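PDB 5LFZ: ArCE4A from Arthrobacter sp. AW19M34-1, which probably removes acetyl groups from N-acetylated polysaccharides as a metal-dependent deacetylase of carbohydrate esterase family 4. Local coordinates for residues V143-W148 against Q154-I159; S47-P52 against Q185-L190. One frame throughout, in Å; residues are numbered along the deposited sequence.

Interaction 1 of 2, residues V143-W148 against Q154-I159; sequences VDTLDW and QKTVRI
D144, whose carbonyl O meets I159 CG2 at 3.5 Å, turns its carboxylate toward the edge of the W148 indole. D144 CG lies at that edge, in the ring plane, and both oxygens use syn lone pairs for W148 NE1, OD1 at 3.2 Å and OD2 at 3.3 Å. The ring of H173 meets the indole with the planes inclined at about 55°. The backbone N of L146 reaches D144 OD1 at 2.8 Å from well above the carboxylate plane, closing an Asx turn, so OD1 serves two donors and the carboxylate bridges the turn and the indole.

The turn leads from strand 143-144 into helix 147-150, with L146 as N-cap. Helix 153-163 then returns the chain to the neighbouring parallel strand 168-173, a beta-alpha-beta crossover within the NodB homology region. The D144 to W148 sequence is consistent with the Asp-x-x-Asp-Trp motif of family 4 esterases.

Toward the helix, I159 packs against the backbone of the turn. Its CG2 branch, held anti to the backbone N, faces D144 O and T145 CA, while CD1 abuts T145 O at 3.4 Å, an oxygen hydrogen-bonded to H150 NE2, and also meets L146 CD1, the leucine and isoleucine crossing at about a right angle. V143 CG1 adds a looser apolar contact with I159 CG2.

One turn earlier, T156 CG2 packs on T145 CB at 3.7 Å; T145 OG1 is tied to L171 O of the adjoining strand. T156 OG1 approaches D147 CB at 3.4 Å and is hydrogen-bonded to D152 O. A water donates to T156 OG1 at 3.0 Å and, weakly, to D147 OD2, an oxygen also bound by H173 N and H176 NE2.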
ATOM      1  N   VAL A 143       5.135  -5.767   9.016  1.00 24.83           N
ATOM      2  CA  VAL A 143       6.516  -5.917   8.564  1.00 24.98           C
ATOM      3  C   VAL A 143       7.009  -4.641   7.899  1.00 27.39           C
ATOM      4  O   VAL A 143       6.560  -4.290   6.811  1.00 24.57           O
ATOM      5  CB  VAL A 143       6.679  -7.080   7.568  1.00 22.32           C
ATOM      6  CG1 VAL A 143       8.137  -7.190   7.124  1.00 23.64           C
ATOM      7  CG2 VAL A 143       6.195  -8.383   8.182  1.00 24.96           C
ATOM      8  N   ASP A 144       7.927  -3.953   8.567  1.00 24.98           N
ATOM      9  CA  ASP A 144       8.565  -2.768   8.009  1.00 23.58           C
ATOM     10  C   ASP A 144       9.912  -3.162   7.401  1.00 22.58           C
ATOM     11  O   ASP A 144      10.849  -3.494   8.128  1.00 25.36           O
ATOM     12  CB  ASP A 144       8.754  -1.705   9.094  1.00 30.09           C
ATOM     13  CG  ASP A 144       9.332  -0.403   8.561  1.00 32.09           C
ATOM     14  OD1 ASP A 144       9.696  -0.327   7.371  1.00 28.74           O
ATOM     15  OD2 ASP A 144       9.438   0.554   9.355  1.00 35.09           O
ATOM     16  N   THR A 145      10.026  -3.112   6.076  1.00 21.50           N
ATOM     17  CA  THR A 145      11.284  -3.504   5.435  1.00 24.80           C
ATOM     18  C   THR A 145      12.404  -2.500   5.672  1.00 27.33           C
ATOM     19  O   THR A 145      13.570  -2.770   5.353  1.00 25.87           O
ATOM     20  CB  THR A 145      11.123  -3.677   3.921  1.00 26.16           C
ATOM     21  OG1 THR A 145      10.726  -2.427   3.339  1.00 24.16           O
ATOM     22  CG2 THR A 145      10.098  -4.746   3.615  1.00 25.01           C
ATOM     23  N   LEU A 146      12.043  -1.348   6.232  1.00 25.84           N
ATOM     24  CA  LEU A 146      12.979  -0.265   6.522  1.00 24.28           C
ATOM     25  C   LEU A 146      13.635   0.278   5.257  1.00 24.38           C
ATOM     26  O   LEU A 146      14.702   0.893   5.324  1.00 28.26           O
ATOM     27  CB  LEU A 146      14.060  -0.726   7.512  1.00 28.55           C
ATOM     28  CG  LEU A 146      13.546  -1.214   8.868  1.00 31.79           C
ATOM     29  CD1 LEU A 146      14.672  -1.839   9.684  1.00 33.47           C
ATOM     30  CD2 LEU A 146      12.897  -0.066   9.623  1.00 31.96           C
ATOM     31  N   ASP A 147      13.000   0.078   4.105  1.00 22.63           N
ATOM     32  CA  ASP A 147      13.638   0.485   2.856  1.00 22.32           C
ATOM     33  C   ASP A 147      13.721   2.010   2.756  1.00 29.10           C
ATOM     34  O   ASP A 147      14.554   2.547   2.020  1.00 28.71           O
ATOM     35  CB  ASP A 147      12.935  -0.135   1.628  1.00 23.88           C
ATOM     36  CG  ASP A 147      11.517   0.384   1.390  1.00 26.70           C
ATOM     37  OD1 ASP A 147      10.824   0.817   2.333  1.00 24.59           O
ATOM     38  OD2 ASP A 147      11.091   0.316   0.216  1.00 24.66           O
ATOM     39  N   TRP A 148      12.903   2.697   3.553  1.00 27.12           N
ATOM     40  CA  TRP A 148      12.924   4.154   3.633  1.00 30.38           C
ATOM     41  C   TRP A 148      14.196   4.671   4.310  1.00 32.26           C
ATOM     42  O   TRP A 148      14.548   5.842   4.159  1.00 31.68           O
ATOM     43  CB  TRP A 148      11.681   4.657   4.380  1.00 32.46           C
ATOM     44  CG  TRP A 148      11.534   4.046   5.744  1.00 35.98           C
ATOM     45  CD1 TRP A 148      11.029   2.814   6.037  1.00 36.64           C
ATOM     46  CD2 TRP A 148      11.888   4.642   6.999  1.00 40.66           C
ATOM     47  NE1 TRP A 148      11.058   2.597   7.394  1.00 42.38           N
ATOM     48  CE2 TRP A 148      11.578   3.706   8.007  1.00 41.24           C
ATOM     49  CE3 TRP A 148      12.435   5.874   7.367  1.00 53.32           C
ATOM     50  CZ2 TRP A 148      11.798   3.964   9.360  1.00 47.14           C
ATOM     51  CZ3 TRP A 148      12.652   6.130   8.712  1.00 55.92           C
ATOM     52  CH2 TRP A 148      12.337   5.178   9.691  1.00 53.88           C
ATOM     53  N   GLN A 154      18.452  -5.908  -1.257  1.00 24.44           N
ATOM     54  CA  GLN A 154      18.589  -7.220  -0.643  1.00 25.13           C
ATOM     55  C   GLN A 154      18.126  -7.212   0.813  1.00 24.47           C
ATOM     56  O   GLN A 154      17.533  -8.177   1.284  1.00 26.83           O
ATOM     57  CB  GLN A 154      20.030  -7.711  -0.733  1.00 27.64           C
ATOM     58  CG  GLN A 154      20.201  -9.154  -0.313  1.00 31.55           C
ATOM     59  CD  GLN A 154      19.471 -10.117  -1.228  1.00 34.13           C
ATOM     60  OE1 GLN A 154      19.522  -9.988  -2.450  1.00 42.34           O
ATOM     61  NE2 GLN A 154      18.783 -11.089  -0.639  1.00 42.87           N
ATOM     62  N   LYS A 155      18.399  -6.129   1.529  1.00 25.71           N
ATOM     63  CA  LYS A 155      17.930  -6.031   2.908  1.00 24.38           C
ATOM     64  C   LYS A 155      16.400  -5.958   2.945  1.00 26.72           C
ATOM     65  O   LYS A 155      15.767  -6.509   3.846  1.00 24.12           O
ATOM     66  CB  LYS A 155      18.544  -4.820   3.608  1.00 24.84           C
ATOM     67  CG  LYS A 155      18.094  -4.653   5.050  1.00 28.94           C
ATOM     68  CD  LYS A 155      19.069  -3.780   5.824  1.00 38.58           C
ATOM     69  CE  LYS A 155      18.646  -3.639   7.278  1.00 46.18           C
ATOM     70  NZ  LYS A 155      19.686  -2.957   8.096  1.00 46.36           N
ATOM     71  N   THR A 156      15.813  -5.283   1.959  1.00 25.40           N
ATOM     72  CA  THR A 156      14.359  -5.241   1.826  1.00 20.53           C
ATOM     73  C   THR A 156      13.812  -6.660   1.698  1.00 23.03           C
ATOM     74  O   THR A 156      12.891  -7.047   2.412  1.00 24.95           O
ATOM     75  CB  THR A 156      13.933  -4.403   0.608  1.00 19.59           C
ATOM     76  OG1 THR A 156      14.448  -3.072   0.747  1.00 21.58           O
ATOM     77  CG2 THR A 156      12.405  -4.347   0.498  1.00 22.96           C
ATOM     78  N   VAL A 157      14.405  -7.440   0.802  1.00 24.94           N
ATOM     79  CA  VAL A 157      14.002  -8.829   0.616  1.00 21.87           C
ATOM     80  C   VAL A 157      14.177  -9.640   1.900  1.00 23.49           C
ATOM     81  O   VAL A 157      13.279 -10.384   2.305  1.00 26.00           O
ATOM     82  CB  VAL A 157      14.808  -9.492  -0.515  1.00 24.40           C
ATOM     83  CG1 VAL A 157      14.532 -10.976  -0.565  1.00 27.80           C
ATOM     84  CG2 VAL A 157      14.491  -8.834  -1.855  1.00 27.02           C
ATOM     85  N   ARG A 158      15.333  -9.486   2.545  1.00 25.73           N
ATOM     86  CA  ARG A 158      15.647 -10.284   3.729  1.00 25.69           C
ATOM     87  C   ARG A 158      14.630 -10.062   4.843  1.00 31.25           C
ATOM     88  O   ARG A 158      14.095 -11.023   5.398  1.00 28.23           O
ATOM     89  CB  ARG A 158      17.055  -9.971   4.245  1.00 28.60           C
ATOM     90  CG  ARG A 158      17.457 -10.830   5.443  1.00 34.15           C
ATOM     91  CD  ARG A 158      18.797 -10.412   6.028  1.00 42.38           C
ATOM     92  NE  ARG A 158      18.777  -9.033   6.517  1.00 51.86           N
ATOM     93  CZ  ARG A 158      19.840  -8.232   6.553  1.00 56.50           C
ATOM     94  NH1 ARG A 158      21.021  -8.667   6.127  1.00 64.95           N
ATOM     95  NH2 ARG A 158      19.726  -6.996   7.015  1.00 56.00           N
ATOM     96  N   ILE A 159      14.362  -8.797   5.161  1.00 29.34           N
ATOM     97  CA  ILE A 159      13.423  -8.462   6.233  1.00 28.02           C
ATOM     98  C   ILE A 159      12.003  -8.890   5.886  1.00 31.08           C
ATOM     99  O   ILE A 159      11.297  -9.457   6.720  1.00 32.36           O
ATOM    100  CB  ILE A 159      13.454  -6.951   6.555  1.00 26.99           C
ATOM    101  CG1 ILE A 159      14.825  -6.570   7.120  1.00 27.22           C
ATOM    102  CG2 ILE A 159      12.353  -6.579   7.553  1.00 26.89           C
ATOM    103  CD1 ILE A 159      15.024  -5.086   7.325  1.00 31.71           C
TER
HETATM  104  O   HOH W   1      13.305  -1.465  -1.488  1.00 34.06           O

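Interaction 2 of 2, residues S47-P52 against Q185-L190; sequences SEQHTP and QLVSKL
Q49 and T51 bring two polar side chains against V187 on helix 177-192, just where helix 39-48 stops. That helix ends in a Schellman motif: H50, with positive phi, is its C-prime residue, H50 N bonds to S47 O and T51 N to L46 O. The chain then runs on toward strand 54-57.

Van der Waals contacts carry the meeting. V187 CG1, anti to its own nitrogen (chi1 174°), points between the two partners: Q49 OE1 touches it at 3.2 Å and T51 OG1 at 3.3 Å, while Q49 CB packs on it from further back. The Q49 and T51 side chains each run antiparallel to that of V187, so they meet it alongside. Q49 OE1 and S188 OG also lie 3.3 Å apart, a contact without a hydrogen bond. V187 and T51 both touch L197 of strand 196-197, and V187 also L29 of strand 26-32.

The hydrogen bonds are made beside this patch. Q49 NE2 and S188 OG both bond to P184 O. On the loop itself, T51 OG1 donates to Q49 O at 2.9 Å, coming from above the carbonyl plane, 59° out of it.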
ATOM      1  N   SER A  47       3.912  -7.660 -12.891  1.00 32.57           N
ATOM      2  CA  SER A  47       3.237  -8.314 -14.004  1.00 32.08           C
ATOM      3  C   SER A  47       3.966  -9.585 -14.433  1.00 34.29           C
ATOM      4  O   SER A  47       3.338 -10.616 -14.675  1.00 41.02           O
ATOM      5  CB  SER A  47       3.119  -7.356 -15.189  1.00 37.82           C
ATOM      6  OG  SER A  47       2.555  -8.004 -16.316  1.00 46.04           O
ATOM      7  N   GLU A  48       5.290  -9.511 -14.516  1.00 35.63           N
ATOM      8  CA  GLU A  48       6.091 -10.642 -14.975  1.00 40.73           C
ATOM      9  C   GLU A  48       5.921 -11.866 -14.080  1.00 38.96           C
ATOM     10  O   GLU A  48       6.076 -12.999 -14.535  1.00 41.87           O
ATOM     11  CB  GLU A  48       7.567 -10.247 -15.065  1.00 46.49           C
ATOM     12  CG  GLU A  48       7.894  -9.427 -16.308  1.00 58.56           C
ATOM     13  CD  GLU A  48       9.306  -8.876 -16.307  1.00 68.30           C
ATOM     14  OE1 GLU A  48       9.477  -7.680 -16.628  1.00 68.39           O
ATOM     15  OE2 GLU A  48      10.246  -9.637 -15.989  1.00 71.48           O
ATOM     16  N   GLN A  49       5.582 -11.650 -12.815  1.00 40.20           N
ATOM     17  CA  GLN A  49       5.371 -12.776 -11.917  1.00 42.41           C
ATOM     18  C   GLN A  49       3.929 -12.872 -11.434  1.00 40.43           C
ATOM     19  O   GLN A  49       3.663 -13.466 -10.389  1.00 38.59           O
ATOM     20  CB  GLN A  49       6.326 -12.691 -10.730  1.00 51.13           C
ATOM     21  CG  GLN A  49       7.783 -12.669 -11.151  1.00 51.02           C
ATOM     22  CD  GLN A  49       8.729 -12.886  -9.997  1.00 47.36           C
ATOM     23  OE1 GLN A  49       8.511 -13.757  -9.153  1.00 53.62           O
ATOM     24  NE2 GLN A  49       9.792 -12.097  -9.951  1.00 45.11           N
ATOM     25  N   HIS A  50       3.012 -12.293 -12.212  1.00 43.47           N
ATOM     26  CA  HIS A  50       1.571 -12.414 -11.984  1.00 47.72           C
ATOM     27  C   HIS A  50       1.206 -12.128 -10.528  1.00 43.03           C
ATOM     28  O   HIS A  50       0.498 -12.899  -9.882  1.00 46.39           O
ATOM     29  CB  HIS A  50       1.088 -13.810 -12.394  1.00 59.73           C
ATOM     30  CG  HIS A  50      -0.402 -13.971 -12.365  1.00 76.35           C
ATOM     31  ND1 HIS A  50      -1.026 -14.994 -11.684  1.00 82.85           N
ATOM     32  CD2 HIS A  50      -1.392 -13.236 -12.927  1.00 82.12           C
ATOM     33  CE1 HIS A  50      -2.335 -14.886 -11.830  1.00 85.09           C
ATOM     34  NE2 HIS A  50      -2.583 -13.827 -12.580  1.00 84.86           N
ATOM     35  N   THR A  51       1.706 -11.013 -10.013  1.00 31.81           N
ATOM     36  CA  THR A  51       1.537 -10.698  -8.607  1.00 27.53           C
ATOM     37  C   THR A  51       0.870  -9.348  -8.423  1.00 28.68           C
ATOM     38  O   THR A  51       1.307  -8.355  -9.008  1.00 25.51           O
ATOM     39  CB  THR A  51       2.890 -10.694  -7.874  1.00 27.70           C
ATOM     40  OG1 THR A  51       3.436 -12.020  -7.870  1.00 33.22           O
ATOM     41  CG2 THR A  51       2.720 -10.211  -6.449  1.00 28.99           C
ATOM     42  N   PRO A  52      -0.202  -9.307  -7.614  1.00 24.76           N
ATOM     43  CA  PRO A  52      -0.868  -8.049  -7.286  1.00 26.89           C
ATOM     44  C   PRO A  52      -0.239  -7.386  -6.077  1.00 24.66           C
ATOM     45  O   PRO A  52       0.380  -8.055  -5.250  1.00 25.35           O
ATOM     46  CB  PRO A  52      -2.293  -8.488  -6.974  1.00 27.80           C
ATOM     47  CG  PRO A  52      -2.104  -9.832  -6.325  1.00 26.18           C
ATOM     48  CD  PRO A  52      -0.881 -10.460  -6.991  1.00 27.45           C
ATOM     49  N   GLN A 185      13.107 -10.674  -6.768  1.00 30.24           N
ATOM     50  CA  GLN A 185      13.584 -11.623  -5.776  1.00 30.58           C
ATOM     51  C   GLN A 185      12.595 -11.810  -4.621  1.00 28.75           C
ATOM     52  O   GLN A 185      12.399 -12.928  -4.132  1.00 27.08           O
ATOM     53  CB  GLN A 185      14.945 -11.175  -5.236  1.00 35.55           C
ATOM     54  CG  GLN A 185      15.554 -12.142  -4.249  1.00 38.99           C
ATOM     55  CD  GLN A 185      16.900 -11.679  -3.721  1.00 50.73           C
ATOM     56  OE1 GLN A 185      17.562 -12.396  -2.971  1.00 53.60           O
ATOM     57  NE2 GLN A 185      17.311 -10.473  -4.108  1.00 47.20           N
ATOM     58  N   LEU A 186      11.981 -10.717  -4.182  1.00 26.89           N
ATOM     59  CA  LEU A 186      11.062 -10.773  -3.047  1.00 24.02           C
ATOM     60  C   LEU A 186       9.858 -11.667  -3.360  1.00 26.85           C
ATOM     61  O   LEU A 186       9.463 -12.504  -2.544  1.00 26.49           O
ATOM     62  CB  LEU A 186      10.599  -9.368  -2.659  1.00 30.85           C
ATOM     63  CG  LEU A 186       9.589  -9.366  -1.509  1.00 31.20           C
ATOM     64  CD1 LEU A 186      10.149 -10.134  -0.323  1.00 36.64           C
ATOM     65  CD2 LEU A 186       9.211  -7.956  -1.103  1.00 40.60           C
ATOM     66  N   VAL A 187       9.289 -11.496  -4.547  1.00 25.19           N
ATOM     67  CA  VAL A 187       8.156 -12.313  -4.965  1.00 24.95           C
ATOM     68  C   VAL A 187       8.553 -13.786  -5.060  1.00 28.51           C
ATOM     69  O   VAL A 187       7.850 -14.660  -4.550  1.00 28.81           O
ATOM     70  CB  VAL A 187       7.597 -11.838  -6.311  1.00 30.61           C
ATOM     71  CG1 VAL A 187       6.515 -12.784  -6.807  1.00 31.51           C
ATOM     72  CG2 VAL A 187       7.053 -10.431  -6.177  1.00 27.54           C
ATOM     73  N   SER A 188       9.681 -14.054  -5.711  1.00 28.02           N
ATOM     74  CA  SER A 188      10.169 -15.423  -5.861  1.00 30.01           C
ATOM     75  C   SER A 188      10.328 -16.106  -4.511  1.00 27.03           C
ATOM     76  O   SER A 188       9.877 -17.234  -4.317  1.00 29.91           O
ATOM     77  CB  SER A 188      11.505 -15.446  -6.605  1.00 37.34           C
ATOM     78  OG  SER A 188      11.342 -15.025  -7.947  1.00 46.99           O
ATOM     79  N   LYS A 189      10.965 -15.413  -3.574  1.00 27.32           N
ATOM     80  CA  LYS A 189      11.215 -15.992  -2.261  1.00 28.91           C
ATOM     81  C   LYS A 189       9.944 -16.151  -1.428  1.00 24.26           C
ATOM     82  O   LYS A 189       9.806 -17.134  -0.703  1.00 24.91           O
ATOM     83  CB  LYS A 189      12.245 -15.157  -1.500  1.00 31.52           C
ATOM     84  CG  LYS A 189      13.680 -15.428  -1.958  1.00 34.37           C
ATOM     85  CD  LYS A 189      14.690 -14.577  -1.215  1.00 38.34           C
ATOM     86  CE  LYS A 189      16.108 -14.904  -1.655  1.00 43.02           C
ATOM     87  NZ  LYS A 189      16.518 -16.270  -1.238  1.00 48.88           N
ATOM     88  N   LEU A 190       9.013 -15.206  -1.527  1.00 25.28           N
ATOM     89  CA  LEU A 190       7.761 -15.344  -0.787  1.00 22.50           C
ATOM     90  C   LEU A 190       6.945 -16.514  -1.340  1.00 27.03           C
ATOM     91  O   LEU A 190       6.355 -17.286  -0.580  1.00 25.52           O
ATOM     92  CB  LEU A 190       6.947 -14.044  -0.831  1.00 23.54           C
ATOM     93  CG  LEU A 190       7.492 -12.922   0.061  1.00 24.34           C
ATOM     94  CD1 LEU A 190       6.776 -11.617  -0.237  1.00 28.66           C
ATOM     95  CD2 LEU A 190       7.370 -13.291   1.542  1.00 25.31           C
TER

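In the fold
The two contacts, with centres about 16 Å apart, meet where helix 153-163 lies against helix 177-192. Q154 OE1 and Q185 NE2, 2.8 Å apart, probably form a hydrogen bond, and V157 CG1 packs on K189 CD at 3.7 Å; V157 also lies against L186. In interaction 1 the side chain of D147 is about 9 Å from the nickel ion held by D33, H82 and H86. Interaction 2 joins the end of helix 39-48, which follows strand 26-32 and the metal ligand D33 just beyond it, to helix 177-192. L186 touches M172 and L190 touches I170, linking that helix to strand 168-173, on which T145 of interaction 1 also packs.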